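PDB 4EHU: activator of 2-hydroxyisocaproyl-CoA dehydratase from Clostridium difficile, which accepts an electron on a [4Fe-4S] cluster shared by its homodimer and passes it to 2-hydroxyisocaproyl-CoA dehydratase, concomitant with hydrolysis of ATP. Local coordinates for residues I91-G101 / G205-V216; F132-I140 / T165-L176. One frame throughout, in Å; residues are numbered along the deposited sequence. Where two conformers were deposited one is given.

Interaction 1: I91-G101 / G205-V216; sequences IPETRTIIDIG and GVQRNVVMVGGV. With ANP (phosphoaminophosphonic acid-adenylate ester), chain D.
With chi1 at -52°, Thr96 swings OG1 to the side of its own backbone N and onto Gln207, where the hydroxyl donates to Gln207 O at 2.7 Å, in the carbonyl plane and on a lone pair. A water that also hydrogen-bonds Gly205 O donates to the same OG1. At Asn209, which follows a cis peptide, chi1 of -73° sets the amide beside its backbone N; ND2 donates to Pro92 O at 3.0 Å, the acceptor lying in the amide plane, though the bond is bent (143° at the hydrogen). The backbone completes the grip: Asn209 N binds Glu93 O, and Asn209 O accepts from both Arg95 N and Thr96 N.

From here strands 96-100 and 210-213 run parallel, their axes 4.7 Å apart. Val211 N to Thr96 O and Ile98 N to Val211 O, both 2.9 Å, are the nearly linear bonds of a regular parallel pair; the pattern continues with Val213 N to Ile98 O, and the last bond, Ile100 N to Val213 O, is longer and more bent. The pair belongs to a five-stranded mixed sheet of order 3-2-1-4-5, one of two such sheets in this chain, as in the actin-like ATPases.

Side chains alternate between its faces. Val211 CG1 meets Ile91 CD1 tip to tip, while its CG2 lies against Thr94 OG1; helix 79-90 flanks this face through Val87. On the other face Ile98 CD1 touches Val210 CG1 (3.7 Å), and helix 220-230 lies over them through Met226 and Ile230. Past the strands, Ile100 CG2 packs on Val216 CB at 3.6 Å. Gly214, with positive phi, lays its CA against Ile100 O in a CA-H...O contact; next to it, Gly215 N donates to O2A of the bound ADPNP at 2.8 Å.

Interaction 2: F132-I140 / T165-L176; sequences FLDVMAKII and TVFAESEVISHL. With ANP (phosphoaminophosphonic acid-adenylate ester), chain D; SF4 (iron/sulfur cluster), chain C.
The Phe132 ring carries Met136 CE over one face, 3.7 Å above the plane and displaced toward the rim, and meets Thr165 OG1 at its edge, in plane, with CD1 to OG1 at 3.4 Å. Ala168 CB approaches CE1 obliquely. The ring reaches this position because CG is anti to the backbone N (chi1 178°), which brings the ring nearer to helix 165-176 than the initial direction of the side chain would suggest.

Met136 is a knob in a hole formed by Thr165, Ala168, Glu169 and Val172. Its chain bends at chi2 (-57°), placing CE 3.6 Å from Thr165 O and SD 3.9 Å from Val172 CG2. No hydrogen bond links the two segments; the helices, 10.3 Å apart at their axes and inclined by 24°, are held by side-chain packing. Farther along, the side chains of Ile139 and Ile173 cross at about a right angle, CG2 of the first against CG1 of the second, and Ile140 CG2 fits against Val172 CG1 at 3.6 Å.

Each helix also reaches a ligand near the start of its segment. Thr165, the residue after the cluster ligand Cys164, places OG1 3.3 Å from S3 of the [4Fe-4S] cluster. Asp134 takes no part in the helix packing and grips the ribose with both carboxylate oxygens: O2' donates to OD1 and O3' to OD2.

Helix 182-204 packs against helix 130-140, with Val193 on Phe132, Ile189 on Met136 and Val186 on Ile140. At the dimer interface, Thr165 of helix 165-177 touches Val166 of the second subunit and Ser170 OG bonds Arg131 of that subunit.

In the fold
The centres of interactions 1 and 2 are 27 Å apart, yet they meet where Val216 CG1 packs on Leu133 CD1 at 3.5 Å. Along the chain, strand 96-100 comes first, then helices 130-140 and 165-177, and finally strand 210-213; both helices of interaction 2 thus fall between the two strands of interaction 1 in the sequence. Both contacts also reach the same nucleotide, at the alpha-phosphate through Gly215 and at the ribose through Asp134. Interaction 2 touches the iron-sulfur cluster as well, through Thr165, while interaction 1 touches the nucleotide alone; this is consistent with a coupling between the ATP site and the cluster.

Interaction 1: I91-G101 / G205-V216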
loop_
_atom_site.group_PDB
_atom_site.type_symbol
_atom_site.label_atom_id
_atom_site.label_comp_id
_atom_site.label_asym_id
_atom_site.label_seq_id
_atom_site.Cartn_x
_atom_site.Cartn_y
_atom_site.Cartn_z
ATOM N N ILE A 91 -9.322 11.714 29.767
ATOM C CA ILE A 91 -10.634 11.106 29.552
ATOM C C ILE A 91 -10.777 9.894 30.456
ATOM O O ILE A 91 -10.106 8.880 30.245
ATOM C CB ILE A 91 -10.792 10.647 28.079
ATOM C CG1 ILE A 91 -10.735 11.862 27.151
ATOM C CG2 ILE A 91 -12.108 9.884 27.889
ATOM C CD1 ILE A 91 -10.393 11.535 25.740
ATOM N N PRO A 92 -11.646 9.994 31.480
ATOM C CA PRO A 92 -11.881 8.891 32.415
ATOM C C PRO A 92 -12.571 7.689 31.774
ATOM O O PRO A 92 -13.295 7.838 30.789
ATOM C CB PRO A 92 -12.802 9.517 33.478
ATOM C CG PRO A 92 -12.539 10.984 33.389
ATOM C CD PRO A 92 -12.319 11.229 31.913
ATOM N N GLU A 93 -12.319 6.512 32.340
ATOM C CA GLU A 93 -13.048 5.308 31.972
ATOM C C GLU A 93 -12.724 4.891 30.536
ATOM O O GLU A 93 -13.565 4.312 29.866
ATOM C CB GLU A 93 -14.551 5.548 32.090
ATOM C CG GLU A 93 -14.961 6.154 33.423
ATOM C CD GLU A 93 -14.475 5.337 34.594
ATOM O OE1 GLU A 93 -14.419 4.096 34.471
ATOM O OE2 GLU A 93 -14.134 5.935 35.634
ATOM N N THR A 94 -11.511 5.188 30.075
ATOM C CA THR A 94 -11.122 4.778 28.717
ATOM C C THR A 94 -10.710 3.300 28.662
ATOM O O THR A 94 -9.887 2.846 29.465
ATOM C CB THR A 94 -9.959 5.626 28.175
ATOM O OG1 THR A 94 -10.370 6.984 28.021
ATOM C CG2 THR A 94 -9.528 5.100 26.798
ATOM N N ARG A 95 -11.259 2.560 27.694
ATOM C CA ARG A 95 -10.936 1.138 27.536
ATOM C C ARG A 95 -10.463 0.771 26.130
ATOM O O ARG A 95 -9.816 -0.267 25.948
ATOM C CB ARG A 95 -12.129 0.262 27.914
ATOM C CG ARG A 95 -12.624 0.459 29.357
ATOM C CD ARG A 95 -11.663 -0.093 30.387
ATOM N NE ARG A 95 -12.181 0.044 31.747
ATOM C CZ ARG A 95 -11.941 1.078 32.553
ATOM N NH1 ARG A 95 -11.183 2.088 32.153
ATOM N NH2 ARG A 95 -12.461 1.104 33.772
ATOM N N THR A 96 -10.762 1.605 25.131
ATOM C CA THR A 96 -10.236 1.380 23.793
ATOM C C THR A 96 -9.605 2.668 23.279
ATOM O O THR A 96 -10.241 3.720 23.327
ATOM C CB THR A 96 -11.371 0.940 22.833
ATOM O OG1 THR A 96 -12.075 -0.166 23.420
ATOM C CG2 THR A 96 -10.799 0.545 21.482
ATOM N N ILE A 97 -8.346 2.606 22.846
ATOM C CA ILE A 97 -7.693 3.766 22.230
ATOM C C ILE A 97 -7.336 3.434 20.790
ATOM O O ILE A 97 -6.712 2.423 20.513
ATOM C CB ILE A 97 -6.410 4.188 22.992
ATOM C CG1 ILE A 97 -6.782 4.638 24.403
ATOM C CG2 ILE A 97 -5.687 5.326 22.250
ATOM C CD1 ILE A 97 -5.529 4.937 25.288
ATOM N N ILE A 98 -7.743 4.306 19.876
ATOM C CA ILE A 98 -7.435 4.160 18.476
ATOM C C ILE A 98 -6.511 5.287 18.101
ATOM O O ILE A 98 -6.924 6.438 18.078
ATOM C CB ILE A 98 -8.719 4.264 17.615
ATOM C CG1 ILE A 98 -9.721 3.213 18.081
ATOM C CG2 ILE A 98 -8.373 4.080 16.121
ATOM C CD1 ILE A 98 -11.199 3.487 17.549
ATOM N N ASP A 99 -5.253 4.950 17.809
ATOM C CA ASP A 99 -4.260 5.946 17.449
ATOM C C ASP A 99 -3.995 5.841 15.958
ATOM O O ASP A 99 -3.320 4.934 15.505
ATOM C CB ASP A 99 -2.957 5.683 18.237
ATOM C CG ASP A 99 -1.739 6.371 17.631
ATOM O OD1 ASP A 99 -1.882 7.476 17.085
ATOM O OD2 ASP A 99 -0.615 5.783 17.721
ATOM N N ILE A 100 -4.533 6.778 15.180
ATOM C CA ILE A 100 -4.237 6.762 13.754
ATOM C C ILE A 100 -3.187 7.815 13.458
ATOM O O ILE A 100 -3.461 9.003 13.570
ATOM C CB ILE A 100 -5.490 7.006 12.896
ATOM C CG1 ILE A 100 -6.589 6.007 13.290
ATOM C CG2 ILE A 100 -5.095 6.839 11.430
ATOM C CD1 ILE A 100 -7.987 6.248 12.527
ATOM N N GLY A 101 -1.974 7.358 13.111
ATOM C CA GLY A 101 -0.877 8.261 12.817
ATOM C C GLY A 101 -0.578 8.303 11.325
ATOM O O GLY A 101 -1.394 7.879 10.502
ATOM N N GLY A 205 -12.439 -6.200 19.883
ATOM C CA GLY A 205 -13.660 -6.076 20.655
ATOM C C GLY A 205 -13.795 -4.682 21.234
ATOM O O GLY A 205 -13.045 -4.295 22.131
ATOM N N VAL A 206 -14.759 -3.917 20.731
ATOM C CA VAL A 206 -14.899 -2.532 21.183
ATOM C C VAL A 206 -15.332 -2.488 22.649
ATOM O O VAL A 206 -16.187 -3.261 23.084
ATOM C CB VAL A 206 -15.880 -1.736 20.289
ATOM C CG1 VAL A 206 -17.290 -2.227 20.481
ATOM C CG2 VAL A 206 -15.771 -0.241 20.583
ATOM N N GLN A 207 -14.711 -1.608 23.429
ATOM C CA GLN A 207 -15.161 -1.392 24.798
ATOM C C GLN A 207 -15.117 0.090 25.118
ATOM O O GLN A 207 -14.098 0.735 24.923
ATOM C CB GLN A 207 -14.302 -2.175 25.793
ATOM C CG GLN A 207 -14.950 -2.310 27.154
ATOM C CD GLN A 207 -14.195 -3.246 28.066
ATOM O OE1 GLN A 207 -13.132 -3.750 27.710
ATOM N NE2 GLN A 207 -14.742 -3.489 29.250
ATOM N N ARG A 208 -16.227 0.633 25.602
ATOM C CA ARG A 208 -16.279 2.048 25.970
ATOM C C ARG A 208 -15.486 2.312 27.258
ATOM O O ARG A 208 -15.397 1.445 28.118
ATOM C CB ARG A 208 -17.728 2.488 26.158
ATOM C CG ARG A 208 -18.586 2.218 24.952
ATOM C CD ARG A 208 -20.002 2.730 25.154
ATOM N NE ARG A 208 -20.069 4.184 25.049
ATOM C CZ ARG A 208 -21.186 4.891 25.178
ATOM N NH1 ARG A 208 -22.333 4.276 25.428
ATOM N NH2 ARG A 208 -21.159 6.213 25.063
ATOM N N ASN A 209 -14.926 3.511 27.401
ATOM C CA ASN A 209 -15.035 4.568 26.409
ATOM C C ASN A 209 -14.015 4.350 25.310
ATOM O O ASN A 209 -12.902 3.883 25.577
ATOM C CB ASN A 209 -14.762 5.928 27.040
ATOM C CG ASN A 209 -15.905 6.404 27.924
ATOM O OD1 ASN A 209 -17.071 6.211 27.592
ATOM N ND2 ASN A 209 -15.572 7.035 29.040
ATOM N N VAL A 210 -14.404 4.689 24.082
ATOM C CA VAL A 210 -13.531 4.574 22.921
ATOM C C VAL A 210 -13.001 5.957 22.631
ATOM O O VAL A 210 -13.780 6.910 22.481
ATOM C CB VAL A 210 -14.298 4.048 21.694
ATOM C CG1 VAL A 210 -13.381 3.945 20.488
ATOM C CG2 VAL A 210 -14.942 2.709 22.018
ATOM N N VAL A 211 -11.683 6.083 22.570
ATOM C CA VAL A 211 -11.061 7.369 22.341
ATOM C C VAL A 211 -10.184 7.309 21.111
ATOM O O VAL A 211 -9.408 6.375 20.952
ATOM C CB VAL A 211 -10.187 7.779 23.546
ATOM C CG1 VAL A 211 -9.417 9.077 23.241
ATOM C CG2 VAL A 211 -11.071 7.918 24.818
ATOM N N MET A 212 -10.304 8.297 20.231
ATOM C CA MET A 212 -9.389 8.394 19.095
ATOM C C MET A 212 -8.350 9.492 19.320
ATOM O O MET A 212 -8.663 10.593 19.772
ATOM C CB MET A 212 -10.116 8.650 17.774
ATOM C CG MET A 212 -9.178 8.522 16.565
ATOM S SD MET A 212 -9.954 8.800 14.966
ATOM C CE MET A 212 -11.291 7.621 15.152
ATOM N N VAL A 213 -7.107 9.160 18.990
ATOM C CA VAL A 213 -5.987 10.075 19.086
ATOM C C VAL A 213 -5.131 9.967 17.816
ATOM O O VAL A 213 -5.445 9.188 16.897
ATOM C CB VAL A 213 -5.109 9.730 20.315
ATOM C CG1 VAL A 213 -5.975 9.784 21.563
ATOM C CG2 VAL A 213 -4.459 8.344 20.150
ATOM N N GLY A 214 -4.064 10.764 17.766
ATOM C CA GLY A 214 -3.260 10.862 16.561
ATOM C C GLY A 214 -3.712 12.042 15.724
ATOM O O GLY A 214 -4.813 12.601 15.930
ATOM N N GLY A 215 -2.875 12.402 14.755
ATOM C CA GLY A 215 -3.146 13.566 13.924
ATOM C C GLY A 215 -4.395 13.348 13.070
ATOM O O GLY A 215 -5.116 14.307 12.788
ATOM N N VAL A 216 -4.654 12.100 12.677
ATOM C CA VAL A 216 -5.812 11.802 11.836
ATOM C C VAL A 216 -7.106 12.016 12.607
ATOM O O VAL A 216 -8.157 12.270 12.007
ATOM C CB VAL A 216 -5.731 10.377 11.262
ATOM C CG1 VAL A 216 -7.002 10.004 10.484
ATOM C CG2 VAL A 216 -4.515 10.280 10.359
HETATM P PG ANP D . 3.137 7.311 13.557
HETATM O O1G ANP D . 4.617 6.962 13.664
HETATM O O2G ANP D . 2.505 7.333 14.927
HETATM O O3G ANP D . 2.408 6.455 12.597
HETATM P PB ANP D . 2.935 10.331 13.696
HETATM O O1B ANP D . 3.971 11.335 13.265
HETATM O O2B ANP D . 2.756 10.144 15.204
HETATM N N3B ANP D . 3.213 8.861 12.827
HETATM P PA ANP D . 0.503 11.918 13.806
HETATM O O1A ANP D . 1.297 13.123 14.168
HETATM O O2A ANP D . -0.310 11.169 14.839
HETATM O O3A ANP D . 1.491 10.827 13.126
HETATM O "O5'" ANP D . -0.477 12.195 12.563
HETATM C "C5'" ANP D . 0.057 12.595 11.296
HETATM C "C4'" ANP D . -1.100 12.939 10.364
HETATM O "O4'" ANP D . -2.277 13.514 10.911
HETATM C "C3'" ANP D . -0.973 13.190 8.873
HETATM O "O3'" ANP D . -0.597 11.993 8.178
HETATM C "C2'" ANP D . -2.359 13.738 8.512
HETATM O "O2'" ANP D . -3.141 12.801 7.751
HETATM C "C1'" ANP D . -3.070 14.025 9.834
HETATM N N9 ANP D . -3.235 15.463 10.117
HETATM C C8 ANP D . -2.278 16.327 10.514
HETATM N N7 ANP D . -2.804 17.557 10.736
HETATM C C5 ANP D . -4.132 17.461 10.478
HETATM C C6 ANP D . -5.281 18.368 10.521
HETATM N N6 ANP D . -5.089 19.663 10.871
HETATM N N1 ANP D . -6.500 17.868 10.193
HETATM C C2 ANP D . -6.690 16.587 9.848
HETATM N N3 ANP D . -5.682 15.704 9.778
HETATM C C4 ANP D . -4.415 16.080 10.085
HETATM O O HOH W 1 -15.618 1.971 30.916
HETATM O O HOH W 2 -10.998 -2.837 23.393
#

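Interaction 2: F132-I140 / T165-L176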
loop_
_atom_site.group_PDB
_atom_site.type_symbol
_atom_site.label_atom_id
_atom_site.label_comp_id
_atom_site.label_asym_id
_atom_site.label_seq_id
_atom_site.Cartn_x
_atom_site.Cartn_y
_atom_site.Cartn_z
ATOM N N PHE A 132 -2.429 7.497 3.665
ATOM C CA PHE A 132 -3.499 7.331 2.676
ATOM C C PHE A 132 -4.201 8.685 2.474
ATOM O O PHE A 132 -4.427 9.119 1.351
ATOM C CB PHE A 132 -4.476 6.244 3.158
ATOM C CG PHE A 132 -5.672 5.988 2.241
ATOM C CD1 PHE A 132 -5.623 4.965 1.307
ATOM C CD2 PHE A 132 -6.856 6.713 2.380
ATOM C CE1 PHE A 132 -6.717 4.681 0.493
ATOM C CE2 PHE A 132 -7.946 6.441 1.576
ATOM C CZ PHE A 132 -7.884 5.423 0.624
ATOM N N LEU A 133 -4.526 9.353 3.568
ATOM C CA LEU A 133 -5.238 10.631 3.485
ATOM C C LEU A 133 -4.347 11.692 2.865
ATOM O O LEU A 133 -4.811 12.497 2.082
ATOM C CB LEU A 133 -5.711 11.067 4.877
ATOM C CG LEU A 133 -6.763 10.102 5.429
ATOM C CD1 LEU A 133 -6.948 10.285 6.951
ATOM C CD2 LEU A 133 -8.109 10.317 4.723
ATOM N N ASP A 134 -3.060 11.692 3.206
ATOM C CA ASP A 134 -2.168 12.711 2.680
ATOM C C ASP A 134 -2.052 12.526 1.166
ATOM O O ASP A 134 -2.067 13.496 0.404
ATOM C CB ASP A 134 -0.785 12.634 3.351
ATOM C CG ASP A 134 -0.843 12.885 4.863
ATOM O OD1 ASP A 134 -1.850 13.432 5.361
ATOM O OD2 ASP A 134 0.133 12.526 5.554
ATOM N N VAL A 135 -1.970 11.272 0.730
ATOM C CA VAL A 135 -1.908 10.958 -0.699
ATOM C C VAL A 135 -3.170 11.421 -1.428
ATOM O O VAL A 135 -3.093 12.031 -2.500
ATOM C CB VAL A 135 -1.702 9.439 -0.931
ATOM C CG1 VAL A 135 -2.029 9.063 -2.353
ATOM C CG2 VAL A 135 -0.253 9.043 -0.595
ATOM N N MET A 136 -4.344 11.149 -0.857
ATOM C CA MET A 136 -5.587 11.532 -1.508
ATOM C C MET A 136 -5.806 13.047 -1.494
ATOM O O MET A 136 -6.325 13.596 -2.454
ATOM C CB MET A 136 -6.773 10.874 -0.810
ATOM C CG MET A 136 -6.735 9.365 -0.869
ATOM S SD MET A 136 -6.652 8.759 -2.571
ATOM C CE MET A 136 -6.004 7.123 -2.223
ATOM N N ALA A 137 -5.424 13.706 -0.400
ATOM C CA ALA A 137 -5.601 15.158 -0.296
ATOM C C ALA A 137 -4.833 15.856 -1.418
ATOM O O ALA A 137 -5.319 16.831 -2.006
ATOM C CB ALA A 137 -5.123 15.658 1.070
ATOM N N LYS A 138 -3.648 15.340 -1.719
ATOM C CA LYS A 138 -2.809 15.896 -2.772
ATOM C C LYS A 138 -3.486 15.752 -4.129
ATOM O O LYS A 138 -3.479 16.676 -4.942
ATOM C CB LYS A 138 -1.441 15.203 -2.779
ATOM C CG LYS A 138 -0.434 15.764 -3.770
ATOM C CD LYS A 138 0.874 14.979 -3.688
ATOM C CE LYS A 138 1.973 15.592 -4.552
ATOM N NZ LYS A 138 3.260 14.833 -4.453
ATOM N N ILE A 139 -4.098 14.599 -4.368
ATOM C CA ILE A 139 -4.715 14.331 -5.661
ATOM C C ILE A 139 -5.961 15.170 -5.901
ATOM O O ILE A 139 -6.197 15.646 -7.019
ATOM C CB ILE A 139 -5.090 12.857 -5.784
ATOM C CG1 ILE A 139 -3.843 12.007 -5.612
ATOM C CG2 ILE A 139 -5.727 12.578 -7.141
ATOM C CD1 ILE A 139 -4.158 10.573 -5.361
ATOM N N ILE A 140 -6.775 15.348 -4.861
ATOM C CA ILE A 140 -8.001 16.124 -5.007
ATOM C C ILE A 140 -7.737 17.613 -4.771
ATOM O O ILE A 140 -8.629 18.436 -4.916
ATOM C CB ILE A 140 -9.106 15.609 -4.074
ATOM C CG1 ILE A 140 -8.722 15.820 -2.615
ATOM C CG2 ILE A 140 -9.384 14.125 -4.345
ATOM C CD1 ILE A 140 -9.840 15.463 -1.658
ATOM N N THR A 165 -3.956 1.723 -1.166
ATOM C CA THR A 165 -3.767 3.147 -1.442
ATOM C C THR A 165 -3.539 3.428 -2.929
ATOM O O THR A 165 -4.110 4.379 -3.489
ATOM C CB THR A 165 -2.553 3.696 -0.667
ATOM O OG1 THR A 165 -2.700 3.425 0.739
ATOM C CG2 THR A 165 -2.390 5.191 -0.901
ATOM N N VAL A 166 -2.706 2.618 -3.566
ATOM C CA VAL A 166 -2.319 2.856 -4.954
ATOM C C VAL A 166 -3.512 2.655 -5.876
ATOM O O VAL A 166 -3.794 3.495 -6.717
ATOM C CB VAL A 166 -1.163 1.936 -5.382
ATOM C CG1 VAL A 166 -0.789 2.234 -6.823
ATOM C CG2 VAL A 166 0.017 2.170 -4.430
ATOM N N PHE A 167 -4.205 1.531 -5.725
ATOM C CA PHE A 167 -5.383 1.280 -6.554
ATOM C C PHE A 167 -6.518 2.267 -6.237
ATOM O O PHE A 167 -7.255 2.678 -7.136
ATOM C CB PHE A 167 -5.871 -0.164 -6.398
ATOM C CG PHE A 167 -4.903 -1.194 -6.914
ATOM C CD1 PHE A 167 -4.180 -0.972 -8.083
ATOM C CD2 PHE A 167 -4.713 -2.382 -6.233
ATOM C CE1 PHE A 167 -3.288 -1.923 -8.568
ATOM C CE2 PHE A 167 -3.812 -3.345 -6.710
ATOM C CZ PHE A 167 -3.101 -3.118 -7.884
ATOM N N ALA A 168 -6.654 2.658 -4.976
ATOM C CA ALA A 168 -7.709 3.598 -4.586
ATOM C C ALA A 168 -7.431 4.961 -5.219
ATOM O O ALA A 168 -8.353 5.665 -5.623
ATOM C CB ALA A 168 -7.779 3.722 -3.059
ATOM N N GLU A 169 -6.157 5.336 -5.300
ATOM C CA GLU A 169 -5.803 6.606 -5.936
ATOM C C GLU A 169 -6.302 6.655 -7.387
ATOM O O GLU A 169 -6.820 7.675 -7.845
ATOM C CB GLU A 169 -4.290 6.814 -5.909
ATOM C CG GLU A 169 -3.830 7.951 -6.792
ATOM C CD GLU A 169 -2.381 8.341 -6.556
ATOM O OE1 GLU A 169 -1.655 7.575 -5.898
ATOM O OE2 GLU A 169 -1.968 9.422 -7.025
ATOM N N SER A 170 -6.138 5.561 -8.118
ATOM C CA SER A 170 -6.672 5.517 -9.482
ATOM C C SER A 170 -8.194 5.685 -9.517
ATOM O O SER A 170 -8.726 6.329 -10.424
ATOM C CB SER A 170 -6.283 4.214 -10.154
ATOM O OG SER A 170 -4.886 4.183 -10.368
ATOM N N GLU A 171 -8.902 5.102 -8.553
ATOM C CA GLU A 171 -10.361 5.285 -8.516
ATOM C C GLU A 171 -10.727 6.735 -8.252
ATOM O O GLU A 171 -11.667 7.231 -8.837
ATOM C CB GLU A 171 -11.050 4.398 -7.458
ATOM C CG GLU A 171 -10.912 2.918 -7.782
ATOM C CD GLU A 171 -11.670 2.030 -6.800
ATOM O OE1 GLU A 171 -12.901 2.201 -6.650
ATOM O OE2 GLU A 171 -11.028 1.164 -6.178
ATOM N N VAL A 172 -9.983 7.393 -7.372
ATOM C CA VAL A 172 -10.257 8.783 -7.013
ATOM C C VAL A 172 -9.972 9.685 -8.216
ATOM O O VAL A 172 -10.739 10.590 -8.514
ATOM C CB VAL A 172 -9.437 9.213 -5.771
ATOM C CG1 VAL A 172 -9.461 10.722 -5.574
ATOM C CG2 VAL A 172 -9.971 8.516 -4.528
ATOM N N ILE A 173 -8.883 9.416 -8.921
ATOM C CA ILE A 173 -8.607 10.127 -10.166
ATOM C C ILE A 173 -9.766 9.976 -11.146
ATOM O O ILE A 173 -10.172 10.941 -11.785
ATOM C CB ILE A 173 -7.290 9.652 -10.789
ATOM C CG1 ILE A 173 -6.136 10.120 -9.913
ATOM C CG2 ILE A 173 -7.126 10.186 -12.229
ATOM C CD1 ILE A 173 -4.781 9.571 -10.327
ATOM N N SER A 174 -10.323 8.775 -11.246
ATOM C CA SER A 174 -11.433 8.540 -12.156
ATOM C C SER A 174 -12.677 9.293 -11.722
ATOM O O SER A 174 -13.421 9.813 -12.555
ATOM C CB SER A 174 -11.738 7.053 -12.262
ATOM O OG SER A 174 -10.699 6.405 -12.960
ATOM N N HIS A 175 -12.912 9.336 -10.416
ATOM C CA HIS A 175 -14.046 10.076 -9.888
ATOM C C HIS A 175 -13.912 11.559 -10.194
ATOM O O HIS A 175 -14.894 12.215 -10.531
ATOM C CB HIS A 175 -14.186 9.861 -8.387
ATOM C CG HIS A 175 -14.743 8.526 -8.001
ATOM N ND1 HIS A 175 -15.925 8.030 -8.513
ATOM C CD2 HIS A 175 -14.313 7.614 -7.096
ATOM C CE1 HIS A 175 -16.184 6.857 -7.960
ATOM N NE2 HIS A 175 -15.218 6.579 -7.099
ATOM N N LEU A 176 -12.706 12.093 -10.075
ATOM C CA LEU A 176 -12.483 13.513 -10.342
ATOM C C LEU A 176 -12.722 13.803 -11.827
ATOM O O LEU A 176 -13.329 14.815 -12.180
ATOM C CB LEU A 176 -11.072 13.940 -9.937
ATOM C CG LEU A 176 -10.675 13.895 -8.455
ATOM C CD1 LEU A 176 -9.164 13.931 -8.296
ATOM C CD2 LEU A 176 -11.308 15.044 -7.663
HETATM P PG ANP D . 3.137 7.311 13.557
HETATM O O1G ANP D . 4.617 6.962 13.664
HETATM O O2G ANP D . 2.505 7.333 14.927
HETATM O O3G ANP D . 2.408 6.455 12.597
HETATM P PB ANP D . 2.935 10.331 13.696
HETATM O O1B ANP D . 3.971 11.335 13.265
HETATM O O2B ANP D . 2.756 10.144 15.204
HETATM N N3B ANP D . 3.213 8.861 12.827
HETATM P PA ANP D . 0.503 11.918 13.806
HETATM O O1A ANP D . 1.297 13.123 14.168
HETATM O O2A ANP D . -0.310 11.169 14.839
HETATM O O3A ANP D . 1.491 10.827 13.126
HETATM O "O5'" ANP D . -0.477 12.195 12.563
HETATM C "C5'" ANP D . 0.057 12.595 11.296
HETATM C "C4'" ANP D . -1.100 12.939 10.364
HETATM O "O4'" ANP D . -2.277 13.514 10.911
HETATM C "C3'" ANP D . -0.973 13.190 8.873
HETATM O "O3'" ANP D . -0.597 11.993 8.178
HETATM C "C2'" ANP D . -2.359 13.738 8.512
HETATM O "O2'" ANP D . -3.141 12.801 7.751
HETATM C "C1'" ANP D . -3.070 14.025 9.834
HETATM N N9 ANP D . -3.235 15.463 10.117
HETATM C C8 ANP D . -2.278 16.327 10.514
HETATM N N7 ANP D . -2.804 17.557 10.736
HETATM C C5 ANP D . -4.132 17.461 10.478
HETATM C C6 ANP D . -5.281 18.368 10.521
HETATM N N6 ANP D . -5.089 19.663 10.871
HETATM N N1 ANP D . -6.500 17.868 10.193
HETATM C C2 ANP D . -6.690 16.587 9.848
HETATM N N3 ANP D . -5.682 15.704 9.778
HETATM C C4 ANP D . -4.415 16.080 10.085
HETATM FE FE1 SF4 C . -1.432 -0.982 -1.247
HETATM FE FE2 SF4 C . 0.769 -0.603 0.160
HETATM FE FE3 SF4 C . -0.081 -3.085 -0.571
HETATM FE FE4 SF4 C . -1.330 -1.548 1.415
HETATM S S1 SF4 C . 0.703 -2.423 1.376
HETATM S S2 SF4 C . -2.259 -2.683 -0.223
HETATM S S3 SF4 C . -1.189 0.466 0.457
HETATM S S4 SF4 C . 0.679 -1.509 -1.877
#